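Local coordinates for protein tyrosine phosphatase-like protein (Leishmania major, PDB 3S4O) that removes phosphate from phosphotyrosine in proteins and may act as a virulence factor supporting the parasite's survival inside host macrophages, at residues 21-31 / 109-119; 86-95 / 126-134. One frame throughout, in Å; residues are numbered along the deposited sequence.

Overall arrangement
Contact 1 is a parallel pairing within the central sheet, and contact 2 is a crossing of two helices that lie against one face of that sheet; their centres are about 13 Å apart. The segments alternate along the chain: strand 21-28, helix 84-103, strand 111-115 and helix 122-133, so each contact has one early and one late partner. Phe25 joins the two, its CZ lying 3.5 Å from CB of Ala130 and its CE1 3.6 Å from CH2 of Trp90. Between strand 111-115 and helix 122-133 runs the phosphate-binding loop of the tyrosine phosphatase fold, occupied here by thiosulfate, so both elements flanking this loop are tied into the core by these contacts.

Contact 1. Residues 21-31 / 109-119; sequences VLFHFLILDAP and PPTIGVHCVAG. With THJ (thiosulfate), chain C.
His24 opens a ladder of five backbone hydrogen bonds that makes segments 21-31 and 109-119 parallel neighbours, the axes of their strands 24° apart. His24 N donates first to Pro110 O and His24 O then accepts from Ile112 N, both at 2.8 Å. Leu26 repeats the pattern with Ile112 O and Val114 N, and Leu28 N closes it on Val114 O.

Apolar contacts gather on the face bearing Phe25, Ile27, Ile112 and Val114. Beside that face Phe23, part of a classic beta bulge, brings CD1 to 3.8 Å from Ile112 CD1, and CB of Ile112 is 4.0 Å from Phe25 CD1; both pairs lie alongside, pointing the same way. On the other face, Leu26 CD1 meets the Thr111 methyl CG2 at 3.8 Å.

The His115 imidazole takes CH-pi contacts over one face from Ala30 CA and Pro31 CD, the latter 4.2 Å from the ring centroid and 17° off its normal. ND1 makes a weak bond to Cys116 O, while NE2 is engaged by Tyr59.

Beyond strand 111-115 the chain enters the phosphate-binding loop, where Ala118 N donates to thiosulfate O3 at 2.9 Å, although residues 117-119 are poorly ordered and this geometry is less certain. Cys116, the predicted phosphocysteine nucleophile, lies beside this anion, which Arg122 also binds.

Strand 7-13 pairs antiparallel with the other edge of strand 21-28, and strand 48-53 flanks strand 111-115; helices 84-103 and 122-133 cover the Phe25 and Ile112 face.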
loop_
_atom_site.group_PDB
_atom_site.type_symbol
_atom_site.label_atom_id
_atom_site.label_comp_id
_atom_site.label_asym_id
_atom_site.label_seq_id
_atom_site.Cartn_x
_atom_site.Cartn_y
_atom_site.Cartn_z
ATOM N N VAL A 21 15.611 -2.694 1.425
ATOM C CA VAL A 21 14.176 -2.449 1.342
ATOM C C VAL A 21 13.745 -1.347 2.306
ATOM O O VAL A 21 14.039 -1.418 3.511
ATOM C CB VAL A 21 13.364 -3.711 1.673
ATOM C CG1 VAL A 21 11.860 -3.406 1.602
ATOM C CG2 VAL A 21 13.754 -4.862 0.739
ATOM N N LEU A 22 13.032 -0.355 1.763
ATOM C CA LEU A 22 12.443 0.736 2.548
ATOM C C LEU A 22 11.114 0.321 3.173
ATOM O O LEU A 22 10.896 0.522 4.371
ATOM C CB LEU A 22 12.180 1.963 1.672
ATOM C CG LEU A 22 13.188 3.110 1.530
ATOM C CD1 LEU A 22 14.578 2.739 1.982
ATOM C CD2 LEU A 22 13.175 3.610 0.097
ATOM N N PHE A 23 10.220 -0.212 2.335
ATOM C CA PHE A 23 8.904 -0.720 2.754
ATOM C C PHE A 23 8.553 -2.009 2.019
ATOM O O PHE A 23 8.890 -2.177 0.843
ATOM C CB PHE A 23 7.764 0.258 2.421
ATOM C CG PHE A 23 8.073 1.688 2.687
ATOM C CD1 PHE A 23 7.950 2.196 3.969
ATOM C CD2 PHE A 23 8.437 2.550 1.644
ATOM C CE1 PHE A 23 8.214 3.530 4.224
ATOM C CE2 PHE A 23 8.707 3.891 1.891
ATOM C CZ PHE A 23 8.599 4.374 3.188
ATOM N N HIS A 24 7.840 -2.896 2.704
ATOM C CA HIS A 24 7.231 -4.052 2.067
ATOM C C HIS A 24 5.760 -3.703 1.865
ATOM O O HIS A 24 5.050 -3.468 2.833
ATOM C CB HIS A 24 7.310 -5.313 2.940
ATOM C CG HIS A 24 8.698 -5.824 3.196
ATOM N ND1 HIS A 24 9.469 -6.432 2.227
ATOM C CD2 HIS A 24 9.421 -5.888 4.340
ATOM C CE1 HIS A 24 10.616 -6.828 2.761
ATOM N NE2 HIS A 24 10.614 -6.505 4.042
ATOM N N PHE A 25 5.298 -3.676 0.618
ATOM C CA PHE A 25 3.870 -3.467 0.357
ATOM C C PHE A 25 3.138 -4.756 0.041
ATOM O O PHE A 25 3.596 -5.572 -0.766
ATOM C CB PHE A 25 3.650 -2.459 -0.765
ATOM C CG PHE A 25 4.139 -1.088 -0.424
ATOM C CD1 PHE A 25 3.512 -0.351 0.567
ATOM C CD2 PHE A 25 5.244 -0.550 -1.068
ATOM C CE1 PHE A 25 3.961 0.905 0.910
ATOM C CE2 PHE A 25 5.702 0.713 -0.737
ATOM C CZ PHE A 25 5.066 1.442 0.259
ATOM N N LEU A 26 2.001 -4.930 0.707
ATOM C CA LEU A 26 1.105 -6.037 0.454
ATOM C C LEU A 26 -0.169 -5.513 -0.164
ATOM O O LEU A 26 -0.898 -4.766 0.485
ATOM C CB LEU A 26 0.740 -6.743 1.753
ATOM C CG LEU A 26 1.574 -7.916 2.226
ATOM C CD1 LEU A 26 0.998 -8.373 3.572
ATOM C CD2 LEU A 26 1.547 -9.071 1.205
ATOM N N ILE A 27 -0.428 -5.881 -1.413
ATOM C CA ILE A 27 -1.718 -5.650 -2.033
ATOM C C ILE A 27 -2.625 -6.835 -1.682
ATOM O O ILE A 27 -2.339 -7.976 -2.021
ATOM C CB ILE A 27 -1.648 -5.509 -3.566
ATOM C CG1 ILE A 27 -0.710 -4.363 -3.982
ATOM C CG2 ILE A 27 -3.066 -5.210 -4.118
ATOM C CD1 ILE A 27 -0.352 -4.365 -5.447
ATOM N N LEU A 28 -3.716 -6.543 -0.986
ATOM C CA LEU A 28 -4.578 -7.574 -0.408
ATOM C C LEU A 28 -5.998 -7.467 -0.900
ATOM O O LEU A 28 -6.435 -6.404 -1.320
ATOM C CB LEU A 28 -4.622 -7.464 1.126
ATOM C CG LEU A 28 -3.318 -7.515 1.932
ATOM C CD1 LEU A 28 -3.432 -6.630 3.207
ATOM C CD2 LEU A 28 -2.983 -8.953 2.318
ATOM N N ASP A 29 -6.722 -8.574 -0.801
ATOM C CA ASP A 29 -8.176 -8.553 -0.878
ATOM C C ASP A 29 -8.769 -8.025 0.428
ATOM O O ASP A 29 -8.155 -8.115 1.492
ATOM C CB ASP A 29 -8.742 -9.949 -1.153
ATOM C CG ASP A 29 -8.661 -10.330 -2.620
ATOM O OD1 ASP A 29 -8.335 -9.447 -3.451
ATOM O OD2 ASP A 29 -8.938 -11.508 -2.947
ATOM N N ALA A 30 -9.963 -7.468 0.321
ATOM C CA ALA A 30 -10.731 -7.063 1.481
ATOM C C ALA A 30 -11.172 -8.311 2.239
ATOM O O ALA A 30 -11.430 -9.351 1.629
ATOM C CB ALA A 30 -11.953 -6.254 1.056
ATOM N N PRO A 31 -11.268 -8.215 3.560
ATOM C CA PRO A 31 -11.779 -9.329 4.342
ATOM C C PRO A 31 -13.295 -9.378 4.342
ATOM O O PRO A 31 -13.950 -8.340 4.220
ATOM C CB PRO A 31 -11.297 -9.007 5.747
ATOM C CG PRO A 31 -11.274 -7.549 5.794
ATOM C CD PRO A 31 -10.824 -7.115 4.429
ATOM N N PRO A 109 12.337 -3.057 8.042
ATOM C CA PRO A 109 11.388 -2.474 7.090
ATOM C C PRO A 109 9.943 -2.880 7.379
ATOM O O PRO A 109 9.637 -4.061 7.462
ATOM C CB PRO A 109 11.861 -3.023 5.740
ATOM C CG PRO A 109 13.337 -3.272 5.934
ATOM C CD PRO A 109 13.478 -3.710 7.356
ATOM N N PRO A 110 9.068 -1.906 7.578
ATOM C CA PRO A 110 7.659 -2.194 7.796
ATOM C C PRO A 110 6.952 -2.796 6.594
ATOM O O PRO A 110 7.262 -2.465 5.446
ATOM C CB PRO A 110 7.043 -0.826 8.077
ATOM C CG PRO A 110 8.001 0.155 7.613
ATOM C CD PRO A 110 9.313 -0.480 7.336
ATOM N N THR A 111 6.015 -3.689 6.891
ATOM C CA THR A 111 5.060 -4.173 5.928
ATOM C C THR A 111 3.808 -3.319 6.069
ATOM O O THR A 111 3.316 -3.068 7.177
ATOM C CB THR A 111 4.757 -5.674 6.109
ATOM O OG1 THR A 111 5.969 -6.420 5.955
ATOM C CG2 THR A 111 3.755 -6.160 5.064
ATOM N N ILE A 112 3.332 -2.833 4.932
ATOM C CA ILE A 112 2.174 -1.967 4.888
ATOM C C ILE A 112 1.185 -2.584 3.937
ATOM O O ILE A 112 1.503 -2.833 2.781
ATOM C CB ILE A 112 2.559 -0.539 4.449
ATOM C CG1 ILE A 112 3.433 0.111 5.539
ATOM C CG2 ILE A 112 1.306 0.316 4.141
ATOM C CD1 ILE A 112 4.431 1.074 4.996
ATOM N N GLY A 113 -0.008 -2.868 4.442
ATOM C CA GLY A 113 -1.056 -3.496 3.649
ATOM C C GLY A 113 -2.013 -2.489 3.055
ATOM O O GLY A 113 -2.279 -1.447 3.646
ATOM N N VAL A 114 -2.517 -2.809 1.867
ATOM C CA VAL A 114 -3.483 -1.981 1.168
ATOM C C VAL A 114 -4.532 -2.849 0.475
ATOM O O VAL A 114 -4.201 -3.734 -0.295
ATOM C CB VAL A 114 -2.823 -1.057 0.112
ATOM C CG1 VAL A 114 -3.818 -0.015 -0.366
ATOM C CG2 VAL A 114 -1.589 -0.367 0.668
ATOM N N HIS A 115 -5.802 -2.593 0.766
ATOM C CA HIS A 115 -6.889 -3.303 0.093
ATOM C C HIS A 115 -8.012 -2.392 -0.374
ATOM O O HIS A 115 -8.214 -1.304 0.147
ATOM C CB HIS A 115 -7.447 -4.449 0.965
ATOM C CG HIS A 115 -8.312 -4.003 2.103
ATOM N ND1 HIS A 115 -9.618 -3.600 1.927
ATOM C CD2 HIS A 115 -8.073 -3.935 3.434
ATOM C CE1 HIS A 115 -10.135 -3.273 3.095
ATOM N NE2 HIS A 115 -9.220 -3.474 4.029
ATOM N N CYS A 116 -8.726 -2.856 -1.388
ATOM C CA CYS A 116 -9.997 -2.265 -1.759
ATOM C C CYS A 116 -10.994 -3.420 -1.913
ATOM O O CYS A 116 -11.481 -3.945 -0.914
ATOM C CB CYS A 116 -9.844 -1.406 -3.012
ATOM S SG CYS A 116 -11.125 -0.132 -3.322
ATOM N N VAL A 117 -11.315 -3.799 -3.149
ATOM C CA VAL A 117 -12.000 -5.063 -3.435
ATOM C C VAL A 117 -11.151 -5.934 -4.360
ATOM O O VAL A 117 -10.520 -6.884 -3.898
ATOM C CB VAL A 117 -13.402 -4.859 -4.055
ATOM C CG1 VAL A 117 -14.227 -6.133 -3.898
ATOM C CG2 VAL A 117 -14.118 -3.677 -3.424
ATOM N N ALA A 118 -11.118 -5.582 -5.648
ATOM C CA ALA A 118 -10.479 -6.394 -6.702
ATOM C C ALA A 118 -8.950 -6.398 -6.620
ATOM O O ALA A 118 -8.305 -7.382 -6.996
ATOM C CB ALA A 118 -10.919 -5.906 -8.085
ATOM N N GLY A 119 -8.379 -5.294 -6.140
ATOM C CA GLY A 119 -6.933 -5.139 -6.081
ATOM C C GLY A 119 -6.369 -4.844 -7.459
ATOM O O GLY A 119 -5.184 -5.080 -7.705
HETATM S S1 THJ C . -9.755 -1.858 -6.798
HETATM O O1 THJ C . -10.245 -0.464 -6.727
HETATM O O2 THJ C . -9.341 -2.156 -8.190
HETATM O O3 THJ C . -10.847 -2.792 -6.434
HETATM S S2 THJ C . -8.243 -2.085 -5.595
HETATM O O HOH W 1 10.741 -7.139 6.792
#

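Contact 2. Residues 86-95 / 126-134; sequences VLDSWLKLLD and LVALALVEY
Leu126 O is gripped by two donors that reach it from opposite faces of its carbonyl plane, the indole NE1 of Trp90, at 2.8 Å, and the helical Ala130 N, so this oxygen bonds across the helix pair while keeping its place in the helix ladder. The indole bond is bent, with an N-H...O angle of 135° and the donor above the carbonyl plane.

Trp90 projects CG away from its backbone N (chi1 -179°), which carries the indole across to helix 126-133. Leu126 covers one indole face, its CD2 lying 4.0 Å from the five-membered ring centroid, and Leu94 CD1 lies over the opposite face. Leu129 approaches the indole edge near CD1 of Trp90, though the placement of its CD2 methyl is doubtful.

The axes of segments 86-95 and 126-133 approach to 11.1 Å and cross at -56°, a spacing filled by these large side chains. Both belong to the helical layer on one side of the sheet in the tyrosine phosphatase fold, and helix 122-133 is the one that follows the phosphate-binding loop.

At the far end, Tyr134 OH donates to Asp95 OD1 at 2.6 Å, arriving from above a carboxylate plane nearly perpendicular to the ring. Arg167 forms salt bridges with both Asp95 and Glu133, probably easing the proximity of the two acids, and Tyr165 OH hydrogen-bonds Glu133 OE1. Leu94 CD1 packs 3.5 Å from Tyr134 CE2, and Leu91 CD2 touches Glu133 CG at 3.6 Å.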
loop_
_atom_site.group_PDB
_atom_site.type_symbol
_atom_site.label_atom_id
_atom_site.label_comp_id
_atom_site.label_asym_id
_atom_site.label_seq_id
_atom_site.Cartn_x
_atom_site.Cartn_y
_atom_site.Cartn_z
ATOM N N VAL A 86 -5.916 12.017 -0.114
ATOM C CA VAL A 86 -5.413 10.643 0.090
ATOM C C VAL A 86 -3.916 10.568 -0.155
ATOM O O VAL A 86 -3.187 9.913 0.594
ATOM C CB VAL A 86 -6.091 9.617 -0.837
ATOM C CG1 VAL A 86 -5.375 8.259 -0.769
ATOM C CG2 VAL A 86 -7.560 9.486 -0.474
ATOM N N LEU A 87 -3.477 11.233 -1.217
ATOM C CA LEU A 87 -2.077 11.218 -1.613
ATOM C C LEU A 87 -1.200 11.826 -0.530
ATOM O O LEU A 87 -0.163 11.263 -0.170
ATOM C CB LEU A 87 -1.897 12.019 -2.908
ATOM C CG LEU A 87 -0.450 12.274 -3.340
ATOM C CD1 LEU A 87 0.212 10.962 -3.673
ATOM C CD2 LEU A 87 -0.369 13.241 -4.517
ATOM N N ASP A 88 -1.610 12.990 -0.041
ATOM C CA ASP A 88 -0.866 13.679 1.018
ATOM C C ASP A 88 -0.834 12.853 2.303
ATOM O O ASP A 88 0.178 12.817 2.986
ATOM C CB ASP A 88 -1.430 15.081 1.265
ATOM C CG ASP A 88 -1.094 16.054 0.128
ATOM O OD1 ASP A 88 -0.154 15.767 -0.661
ATOM O OD2 ASP A 88 -1.770 17.108 0.012
ATOM N N SER A 89 -1.937 12.174 2.607
ATOM C CA SER A 89 -2.009 11.333 3.810
ATOM C C SER A 89 -1.084 10.122 3.686
ATOM O O SER A 89 -0.481 9.698 4.654
ATOM C CB SER A 89 -3.448 10.871 4.060
ATOM O OG SER A 89 -4.232 11.892 4.676
ATOM N N TRP A 90 -1.004 9.589 2.470
ATOM C CA TRP A 90 -0.177 8.430 2.128
ATOM C C TRP A 90 1.280 8.777 2.252
ATOM O O TRP A 90 2.033 8.063 2.914
ATOM C CB TRP A 90 -0.506 7.980 0.699
ATOM C CG TRP A 90 0.204 6.772 0.102
ATOM C CD1 TRP A 90 0.795 6.718 -1.125
ATOM C CD2 TRP A 90 0.290 5.438 0.635
ATOM N NE1 TRP A 90 1.285 5.459 -1.366
ATOM C CE2 TRP A 90 0.988 4.656 -0.298
ATOM C CE3 TRP A 90 -0.141 4.836 1.814
ATOM C CZ2 TRP A 90 1.258 3.303 -0.091
ATOM C CZ3 TRP A 90 0.147 3.488 2.023
ATOM C CH2 TRP A 90 0.829 2.742 1.073
ATOM N N LEU A 91 1.675 9.894 1.651
ATOM C CA LEU A 91 3.058 10.341 1.735
ATOM C C LEU A 91 3.435 10.694 3.176
ATOM O O LEU A 91 4.566 10.438 3.608
ATOM C CB LEU A 91 3.321 11.546 0.818
ATOM C CG LEU A 91 3.145 11.393 -0.698
ATOM C CD1 LEU A 91 3.223 12.793 -1.370
ATOM C CD2 LEU A 91 4.161 10.459 -1.296
ATOM N N LYS A 92 2.490 11.266 3.921
ATOM C CA LYS A 92 2.742 11.617 5.326
ATOM C C LYS A 92 3.070 10.362 6.141
ATOM O O LYS A 92 4.028 10.344 6.913
ATOM C CB LYS A 92 1.547 12.344 5.964
ATOM C CG LYS A 92 1.740 12.669 7.463
ATOM C CD LYS A 92 2.786 13.757 7.684
ATOM C CE LYS A 92 2.897 14.169 9.138
ATOM N NZ LYS A 92 3.433 15.557 9.302
ATOM N N LEU A 93 2.255 9.326 5.951
ATOM C CA LEU A 93 2.449 8.029 6.605
ATOM C C LEU A 93 3.803 7.404 6.233
ATOM O O LEU A 93 4.519 6.895 7.078
ATOM C CB LEU A 93 1.317 7.066 6.219
ATOM C CG LEU A 93 1.441 5.591 6.621
ATOM C CD1 LEU A 93 1.390 5.408 8.135
ATOM C CD2 LEU A 93 0.362 4.764 5.958
ATOM N N LEU A 94 4.141 7.446 4.953
ATOM C CA LEU A 94 5.380 6.834 4.476
ATOM C C LEU A 94 6.620 7.614 4.914
ATOM O O LEU A 94 7.636 7.021 5.262
ATOM C CB LEU A 94 5.334 6.673 2.943
ATOM C CG LEU A 94 4.248 5.698 2.437
ATOM C CD1 LEU A 94 4.374 5.420 0.934
ATOM C CD2 LEU A 94 4.236 4.387 3.206
ATOM N N ASP A 95 6.530 8.940 4.901
ATOM C CA ASP A 95 7.577 9.808 5.430
ATOM C C ASP A 95 7.835 9.477 6.903
ATOM O O ASP A 95 8.973 9.441 7.347
ATOM C CB ASP A 95 7.192 11.296 5.332
ATOM C CG ASP A 95 7.245 11.845 3.897
ATOM O OD1 ASP A 95 7.713 11.129 2.975
ATOM O OD2 ASP A 95 6.781 12.997 3.685
ATOM N N LEU A 126 -1.642 3.304 -5.354
ATOM C CA LEU A 126 -0.941 3.850 -4.177
ATOM C C LEU A 126 0.443 3.253 -4.059
ATOM O O LEU A 126 1.413 3.938 -3.714
ATOM C CB LEU A 126 -1.704 3.559 -2.882
ATOM C CG LEU A 126 -2.798 4.563 -2.487
ATOM C CD1 LEU A 126 -3.040 4.444 -0.991
ATOM C CD2 LEU A 126 -2.470 6.019 -2.857
ATOM N N VAL A 127 0.534 1.958 -4.321
ATOM C CA VAL A 127 1.815 1.261 -4.249
ATOM C C VAL A 127 2.730 1.767 -5.352
ATOM O O VAL A 127 3.896 2.069 -5.109
ATOM C CB VAL A 127 1.633 -0.254 -4.328
ATOM C CG1 VAL A 127 2.966 -0.951 -4.499
ATOM C CG2 VAL A 127 0.923 -0.736 -3.079
ATOM N N ALA A 128 2.178 1.899 -6.553
ATOM C CA ALA A 128 2.918 2.415 -7.697
ATOM C C ALA A 128 3.519 3.769 -7.346
ATOM O O ALA A 128 4.682 4.041 -7.608
ATOM C CB ALA A 128 2.005 2.537 -8.901
ATOM N N LEU A 129 2.710 4.615 -6.733
ATOM C CA LEU A 129 3.144 5.949 -6.366
ATOM C C LEU A 129 4.287 5.931 -5.362
ATOM O O LEU A 129 5.185 6.767 -5.446
ATOM C CB LEU A 129 1.991 6.720 -5.754
ATOM C CG LEU A 129 2.408 8.101 -5.221
ATOM C CD1 LEU A 129 2.392 9.145 -6.320
ATOM C CD2 LEU A 129 1.558 8.501 -4.053
ATOM N N ALA A 130 4.214 5.021 -4.389
ATOM C CA ALA A 130 5.284 4.868 -3.393
ATOM C C ALA A 130 6.593 4.495 -4.080
ATOM O O ALA A 130 7.654 5.014 -3.726
ATOM C CB ALA A 130 4.920 3.824 -2.341
ATOM N N LEU A 131 6.508 3.610 -5.073
ATOM C CA LEU A 131 7.682 3.187 -5.844
ATOM C C LEU A 131 8.305 4.368 -6.585
ATOM O O LEU A 131 9.527 4.478 -6.679
ATOM C CB LEU A 131 7.336 2.089 -6.865
ATOM C CG LEU A 131 7.002 0.684 -6.351
ATOM C CD1 LEU A 131 6.517 -0.184 -7.503
ATOM C CD2 LEU A 131 8.195 0.033 -5.706
ATOM N N VAL A 132 7.464 5.242 -7.116
ATOM C CA VAL A 132 7.940 6.418 -7.827
ATOM C C VAL A 132 8.553 7.427 -6.855
ATOM O O VAL A 132 9.656 7.923 -7.082
ATOM C CB VAL A 132 6.831 7.110 -8.623
ATOM C CG1 VAL A 132 7.317 8.457 -9.147
ATOM C CG2 VAL A 132 6.375 6.222 -9.776
ATOM N N GLU A 133 7.853 7.699 -5.762
ATOM C CA GLU A 133 8.267 8.743 -4.824
ATOM C C GLU A 133 9.509 8.359 -4.016
ATOM O O GLU A 133 10.412 9.171 -3.852
ATOM C CB GLU A 133 7.113 9.101 -3.875
ATOM C CG GLU A 133 7.387 10.254 -2.912
ATOM C CD GLU A 133 7.983 11.466 -3.568
ATOM O OE1 GLU A 133 7.501 11.854 -4.659
ATOM O OE2 GLU A 133 8.948 12.016 -2.977
ATOM N N TYR A 134 9.546 7.125 -3.513
ATOM C CA TYR A 134 10.615 6.673 -2.595
ATOM C C TYR A 134 11.619 5.741 -3.254
ATOM O O TYR A 134 12.806 5.788 -2.949
ATOM C CB TYR A 134 10.017 6.014 -1.338
ATOM C CG TYR A 134 9.081 6.938 -0.589
ATOM C CD1 TYR A 134 9.574 7.965 0.219
ATOM C CD2 TYR A 134 7.704 6.808 -0.710
ATOM C CE1 TYR A 134 8.720 8.824 0.891
ATOM C CE2 TYR A 134 6.849 7.656 -0.048
ATOM C CZ TYR A 134 7.360 8.668 0.745
ATOM O OH TYR A 134 6.484 9.514 1.406
#